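Local coordinates for putative sarcosine dimethylglycine methyltransferase (Galdieria sulphuraria, PDB 2O57), which probably transfers methyl groups from S-adenosylmethionine to sarcosine or dimethylglycine, at residues Trp69-Leu74 and Phe153-Asp158; Val182-Asp187 and Gly288-Lys293. All coordinates share one frame; numbering follows the deposited sequence.

Interaction 1. Residues Trp69-Leu74 and Phe153-Asp158; sequences WLASEL and FIWSQD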
loop_
_atom_site.group_PDB
_atom_site.type_symbol
_atom_site.label_atom_id
_atom_site.label_comp_id
_atom_site.label_asym_id
_atom_site.label_seq_id
_atom_site.Cartn_x
_atom_site.Cartn_y
_atom_site.Cartn_z
ATOM N N TRP A 69 -5.117 -6.591 -6.733
ATOM C CA TRP A 69 -4.883 -5.422 -5.846
ATOM C C TRP A 69 -4.554 -4.178 -6.684
ATOM O O TRP A 69 -5.168 -3.125 -6.508
ATOM C CB TRP A 69 -3.745 -5.685 -4.814
ATOM C CG TRP A 69 -3.187 -4.403 -4.213
ATOM C CD1 TRP A 69 -3.854 -3.516 -3.394
ATOM C CD2 TRP A 69 -1.869 -3.849 -4.416
ATOM N NE1 TRP A 69 -3.029 -2.452 -3.087
ATOM C CE2 TRP A 69 -1.808 -2.639 -3.685
ATOM C CE3 TRP A 69 -0.737 -4.271 -5.136
ATOM C CZ2 TRP A 69 -0.669 -1.841 -3.660
ATOM C CZ3 TRP A 69 0.410 -3.471 -5.121
ATOM C CH2 TRP A 69 0.435 -2.262 -4.376
ATOM N N LEU A 70 -3.584 -4.288 -7.587
ATOM C CA LEU A 70 -3.153 -3.117 -8.359
ATOM C C LEU A 70 -4.293 -2.595 -9.234
ATOM O O LEU A 70 -4.499 -1.395 -9.308
ATOM C CB LEU A 70 -1.912 -3.380 -9.228
ATOM C CG LEU A 70 -1.202 -2.110 -9.777
ATOM C CD1 LEU A 70 -0.502 -1.292 -8.620
ATOM C CD2 LEU A 70 -0.111 -2.562 -10.782
ATOM N N ALA A 71 -5.036 -3.510 -9.848
ATOM C CA ALA A 71 -6.168 -3.160 -10.690
ATOM C C ALA A 71 -7.262 -2.488 -9.838
ATOM O O ALA A 71 -7.873 -1.529 -10.260
ATOM C CB ALA A 71 -6.694 -4.374 -11.400
ATOM N N SER A 72 -7.459 -2.976 -8.613
ATOM C CA SER A 72 -8.436 -2.365 -7.718
ATOM C C SER A 72 -8.050 -0.932 -7.345
ATOM O O SER A 72 -8.908 -0.057 -7.315
ATOM C CB SER A 72 -8.643 -3.249 -6.474
ATOM O OG SER A 72 -9.590 -2.663 -5.593
ATOM N N GLU A 73 -6.759 -0.684 -7.103
ATOM C CA GLU A 73 -6.265 0.646 -6.747
ATOM C C GLU A 73 -6.524 1.567 -7.952
ATOM O O GLU A 73 -7.100 2.631 -7.805
ATOM C CB GLU A 73 -4.768 0.614 -6.361
ATOM C CG GLU A 73 -4.457 -0.227 -5.071
ATOM C CD GLU A 73 -4.861 0.456 -3.791
ATOM O OE1 GLU A 73 -5.178 1.674 -3.819
ATOM O OE2 GLU A 73 -4.862 -0.205 -2.744
ATOM N N LEU A 74 -6.147 1.111 -9.142
ATOM C CA LEU A 74 -6.362 1.860 -10.364
ATOM C C LEU A 74 -7.856 2.137 -10.619
ATOM O O LEU A 74 -8.223 3.236 -11.020
ATOM C CB LEU A 74 -5.763 1.096 -11.542
ATOM C CG LEU A 74 -5.408 1.854 -12.817
ATOM C CD1 LEU A 74 -4.619 3.138 -12.528
ATOM C CD2 LEU A 74 -4.570 0.912 -13.724
ATOM N N PHE A 153 -4.417 5.738 -19.020
ATOM C CA PHE A 153 -3.666 5.137 -17.917
ATOM C C PHE A 153 -2.445 4.355 -18.415
ATOM O O PHE A 153 -2.354 3.969 -19.597
ATOM C CB PHE A 153 -4.562 4.239 -17.020
ATOM C CG PHE A 153 -5.048 2.986 -17.696
ATOM C CD1 PHE A 153 -4.322 1.790 -17.588
ATOM C CD2 PHE A 153 -6.253 2.981 -18.424
ATOM C CE1 PHE A 153 -4.789 0.610 -18.225
ATOM C CE2 PHE A 153 -6.727 1.814 -19.050
ATOM C CZ PHE A 153 -5.983 0.621 -18.939
ATOM N N ILE A 154 -1.481 4.223 -17.513
ATOM C CA ILE A 154 -0.276 3.419 -17.683
ATOM C C ILE A 154 -0.197 2.400 -16.528
ATOM O O ILE A 154 -0.442 2.725 -15.339
ATOM C CB ILE A 154 1.025 4.262 -17.702
ATOM C CG1 ILE A 154 1.029 5.185 -18.901
ATOM C CG2 ILE A 154 2.312 3.338 -17.686
ATOM C CD1 ILE A 154 2.203 6.266 -18.908
ATOM N N TRP A 155 0.193 1.181 -16.888
ATOM C CA TRP A 155 0.364 0.079 -15.953
ATOM C C TRP A 155 1.772 -0.409 -16.184
ATOM O O TRP A 155 2.174 -0.630 -17.359
ATOM C CB TRP A 155 -0.622 -1.016 -16.347
ATOM C CG TRP A 155 -0.523 -2.393 -15.662
ATOM C CD1 TRP A 155 0.340 -3.423 -15.972
ATOM C CD2 TRP A 155 -1.374 -2.886 -14.619
ATOM N NE1 TRP A 155 0.069 -4.535 -15.188
ATOM C CE2 TRP A 155 -0.974 -4.231 -14.345
ATOM C CE3 TRP A 155 -2.447 -2.333 -13.899
ATOM C CZ2 TRP A 155 -1.608 -5.027 -13.371
ATOM C CZ3 TRP A 155 -3.086 -3.119 -12.917
ATOM C CH2 TRP A 155 -2.673 -4.469 -12.685
ATOM N N SER A 156 2.546 -0.570 -15.107
ATOM C CA SER A 156 3.899 -1.130 -15.270
ATOM C C SER A 156 4.282 -1.935 -14.031
ATOM O O SER A 156 4.442 -1.378 -12.948
ATOM C CB SER A 156 4.898 0.011 -15.512
ATOM O OG SER A 156 6.191 -0.505 -15.777
ATOM N N GLN A 157 4.481 -3.228 -14.189
ATOM C CA GLN A 157 4.803 -4.096 -13.055
ATOM C C GLN A 157 6.236 -4.599 -13.140
ATOM O O GLN A 157 6.586 -5.378 -14.057
ATOM C CB GLN A 157 3.854 -5.281 -13.025
ATOM C CG GLN A 157 2.452 -4.921 -12.572
ATOM C CD GLN A 157 1.535 -6.145 -12.646
ATOM O OE1 GLN A 157 1.345 -6.734 -13.708
ATOM N NE2 GLN A 157 0.981 -6.521 -11.530
ATOM N N ASP A 158 7.055 -4.095 -12.217
ATOM C CA ASP A 158 8.446 -4.551 -11.985
ATOM C C ASP A 158 9.357 -4.344 -13.193
ATOM O O ASP A 158 10.346 -5.037 -13.351
ATOM C CB ASP A 158 8.458 -6.030 -11.544
ATOM C CG ASP A 158 7.610 -6.271 -10.278
ATOM O OD1 ASP A 158 7.236 -5.276 -9.599
ATOM O OD2 ASP A 158 7.353 -7.451 -9.970
#

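Interaction 2. Residues Val182-Asp187 and Gly288-Lys293; sequences VMAITD and GMLFRK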
loop_
_atom_site.group_PDB
_atom_site.type_symbol
_atom_site.label_atom_id
_atom_site.label_comp_id
_atom_site.label_asym_id
_atom_site.label_seq_id
_atom_site.Cartn_x
_atom_site.Cartn_y
_atom_site.Cartn_z
ATOM N N VAL A 182 -3.825 8.387 -15.255
ATOM C CA VAL A 182 -3.321 7.837 -14.007
ATOM C C VAL A 182 -2.292 6.748 -14.329
ATOM O O VAL A 182 -2.504 5.945 -15.247
ATOM C CB VAL A 182 -4.486 7.292 -13.104
ATOM C CG1 VAL A 182 -3.949 6.548 -11.848
ATOM C CG2 VAL A 182 -5.365 8.455 -12.611
HETATM N N MSE A 183 -1.186 6.724 -13.588
HETATM C CA MSE A 183 -0.222 5.648 -13.777
HETATM C C MSE A 183 -0.105 4.804 -12.525
HETATM O O MSE A 183 0.119 5.344 -11.430
HETATM C CB MSE A 183 1.153 6.210 -14.124
HETATM C CG MSE A 183 2.230 5.112 -14.145
HETATM SE SE MSE A 183 3.839 5.532 -15.156
HETATM C CE MSE A 183 4.627 6.772 -13.997
ATOM N N ALA A 184 -0.183 3.489 -12.687
ATOM C CA ALA A 184 0.036 2.562 -11.574
ATOM C C ALA A 184 1.298 1.741 -11.850
ATOM O O ALA A 184 1.404 1.080 -12.893
ATOM C CB ALA A 184 -1.189 1.641 -11.362
ATOM N N ILE A 185 2.260 1.786 -10.923
ATOM C CA ILE A 185 3.517 1.033 -11.082
ATOM C C ILE A 185 3.831 0.218 -9.859
ATOM O O ILE A 185 3.363 0.534 -8.733
ATOM C CB ILE A 185 4.755 1.922 -11.408
ATOM C CG1 ILE A 185 5.153 2.825 -10.207
ATOM C CG2 ILE A 185 4.493 2.741 -12.654
ATOM C CD1 ILE A 185 6.533 3.493 -10.400
ATOM N N THR A 186 4.590 -0.855 -10.076
ATOM C CA THR A 186 5.210 -1.620 -8.995
ATOM C C THR A 186 6.686 -1.816 -9.390
ATOM O O THR A 186 7.005 -1.822 -10.580
ATOM C CB THR A 186 4.529 -3.026 -8.692
ATOM O OG1 THR A 186 4.753 -3.993 -9.755
ATOM C CG2 THR A 186 3.062 -2.918 -8.301
ATOM N N ASP A 187 7.582 -1.936 -8.411
ATOM C CA ASP A 187 8.994 -2.143 -8.725
ATOM C C ASP A 187 9.713 -2.658 -7.499
ATOM O O ASP A 187 9.572 -2.096 -6.397
ATOM C CB ASP A 187 9.605 -0.794 -9.152
ATOM C CG ASP A 187 10.684 -0.930 -10.252
ATOM O OD1 ASP A 187 10.629 -1.877 -11.058
ATOM O OD2 ASP A 187 11.564 -0.039 -10.310
ATOM N N GLY A 288 5.083 0.187 -4.552
ATOM C CA GLY A 288 3.933 0.348 -5.448
ATOM C C GLY A 288 3.545 1.819 -5.386
ATOM O O GLY A 288 3.635 2.429 -4.308
HETATM N N MSE A 289 3.126 2.400 -6.511
HETATM C CA MSE A 289 2.727 3.806 -6.527
HETATM C C MSE A 289 1.650 4.106 -7.559
HETATM O O MSE A 289 1.596 3.476 -8.595
HETATM C CB MSE A 289 3.908 4.719 -6.837
HETATM C CG MSE A 289 5.210 4.296 -6.168
HETATM SE SE MSE A 289 6.784 5.277 -6.680
HETATM C CE MSE A 289 6.419 7.014 -5.814
ATOM N N LEU A 290 0.821 5.104 -7.271
ATOM C CA LEU A 290 -0.092 5.635 -8.272
ATOM C C LEU A 290 0.129 7.125 -8.386
ATOM O O LEU A 290 0.324 7.836 -7.376
ATOM C CB LEU A 290 -1.540 5.346 -7.932
ATOM C CG LEU A 290 -2.083 3.975 -8.354
ATOM C CD1 LEU A 290 -1.652 2.896 -7.270
ATOM C CD2 LEU A 290 -3.554 4.172 -8.369
ATOM N N PHE A 291 0.112 7.591 -9.624
ATOM C CA PHE A 291 0.332 8.996 -9.933
ATOM C C PHE A 291 -0.821 9.487 -10.768
ATOM O O PHE A 291 -1.479 8.690 -11.446
ATOM C CB PHE A 291 1.590 9.178 -10.785
ATOM C CG PHE A 291 2.843 8.579 -10.202
ATOM C CD1 PHE A 291 3.619 9.300 -9.297
ATOM C CD2 PHE A 291 3.268 7.314 -10.600
ATOM C CE1 PHE A 291 4.805 8.756 -8.780
ATOM C CE2 PHE A 291 4.454 6.768 -10.102
ATOM C CZ PHE A 291 5.219 7.489 -9.189
ATOM N N ARG A 292 -1.067 10.790 -10.737
ATOM C CA ARG A 292 -1.958 11.383 -11.714
ATOM C C ARG A 292 -1.262 12.550 -12.416
ATOM O O ARG A 292 -0.513 13.302 -11.792
ATOM C CB ARG A 292 -3.271 11.839 -11.073
ATOM C CG ARG A 292 -4.309 12.338 -12.089
ATOM C CD ARG A 292 -5.595 12.890 -11.470
ATOM N NE ARG A 292 -6.430 11.919 -10.759
ATOM C CZ ARG A 292 -7.325 11.082 -11.301
ATOM N NH1 ARG A 292 -7.528 10.998 -12.635
ATOM N NH2 ARG A 292 -8.019 10.306 -10.484
ATOM N N LYS A 293 -1.487 12.683 -13.720
ATOM C CA LYS A 293 -0.997 13.834 -14.470
ATOM C C LYS A 293 -1.852 15.102 -14.176
ATOM O O LYS A 293 -2.838 15.397 -14.875
ATOM C CB LYS A 293 -0.973 13.548 -15.971
ATOM C CG LYS A 293 -0.343 14.668 -16.787
ATOM C CD LYS A 293 -0.115 14.236 -18.267
ATOM C CE LYS A 293 0.243 15.426 -19.161
ATOM N NZ LYS A 293 0.474 14.964 -20.586
#

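Interaction 1. Residues Trp69-Leu74 and Phe153-Asp158
Leu70 and Trp155 approach from opposite directions where helix 59-76 covers one face of the central sheet, above strand 151-157, a helix-on-sheet layer of the Rossmann-like class I methyltransferase fold. Helix and strand run nearly antiparallel, at 158°, and no hydrogen bond crosses between residues 69-74 and 153-158, so the contact is a worked example of apolar side-chain packing. Leu70 shows it atom by atom. Its CB lies 3.7 Å from CH2 of Trp155, and its CG follows at 3.8 Å from CZ3 of the same ring. With chi1 at -165°, CG turns away from the backbone N and carries CD2 over the indole face. There CD2 stands 3.6 Å from the centroid of the six-membered ring of Trp155, only 8° off the normal, a CH-pi contact. The same methyl also reaches CG of Gln157, at 3.9 Å. Two other residues border the indole rim: the Ala71 backbone lies near the ring plane, and Leu74 CD2 comes in at the edge, 3.9 Å from Trp155 CE3. An alanine in place of Trp155 would probably open a gap beneath Leu70, deprive its CD2 of the aromatic face, and leave Ala71 and Leu74 without the rim they border. Beyond the ring, Trp155 NE1 makes a weak hydrogen bond to Gln157 OE1, while Gln157 NE2 is hydrogen-bonded to Asp67 OD1 on helix 59-76; this amide thus ties strand to helix at its polar end. Towards the start of the strand, Leu74 CD2 turns to a second aromatic, approaching Phe153 CD1 obliquely at 4.0 Å.

Interaction 2. Residues Val182-Asp187 and Gly288-Lys293
Phe291 and Met183 form a hydrogen-bonded pair in the antiparallel ladder between strands 181-190 and 284-293, the place where the otherwise parallel methyltransferase sheet takes in its reversed strand. Four backbone hydrogen bonds stitch the ladder: two between Met183 and Phe291, and two between Ile185 and Met289. The straightest runs from Ile185 N to Met289 O, with 172° at the hydrogen. The non-hydrogen-bonded pairs between and beside them add CA-H...O contacts, such as Leu290 CA to Met183 O at 3.2 Å.

The packing is dense on the face bearing Met183, Ile185, Met289 and Phe291, where the last three also touch helix 214-223. Selenomethionine Met183 lies alongside Phe291, bringing its CE to 3.7 Å from CD2 of that ring. Ile185 places CG1 between its backbone N and carbonyl carbon (chi1 68°), an orientation from which CD1 reaches the ring edge, 3.9 Å from Phe291 CE2.

The other face, covered by Leu70 and Leu74 of helix 59-76, is sparser across the ladder at Ala184 and Thr186. Ala184 CB offers a single methyl to Leu290 CG at 3.9 Å, and Gly288 has no side chain to offer Thr186. At the opposite end, where Lys293 is partly exposed, Arg292 NH1 is hydrogen-bonded to Arg180 O, and Val182 CG2 sits over one face of the Arg292 guanidinium, 3.3 Å from NH1.

How the interactions relate
Interactions 1 and 2 share one seven-stranded sheet of the Rossmann-like methyltransferase fold, in which strands 151-157 and 181-190 are neighbours. Interaction 1 closes first along the chain and interaction 2 follows, their centres about 7 Å apart on the same side of the chain's centre. Between the two strands, Ile154 O lies 2.8 Å from Ala184 N, a probable hydrogen bond, and Asp158 OD1 is likewise 2.8 Å from Thr186 OG1. Helix 59-76 spans both contacts, with Leu74 also touching Val182 and Ala184, and Glu73 touching Leu290. One helix therefore packs on the parallel strands 151-157 and 181-190 and on the reversed strand 284-293 alike.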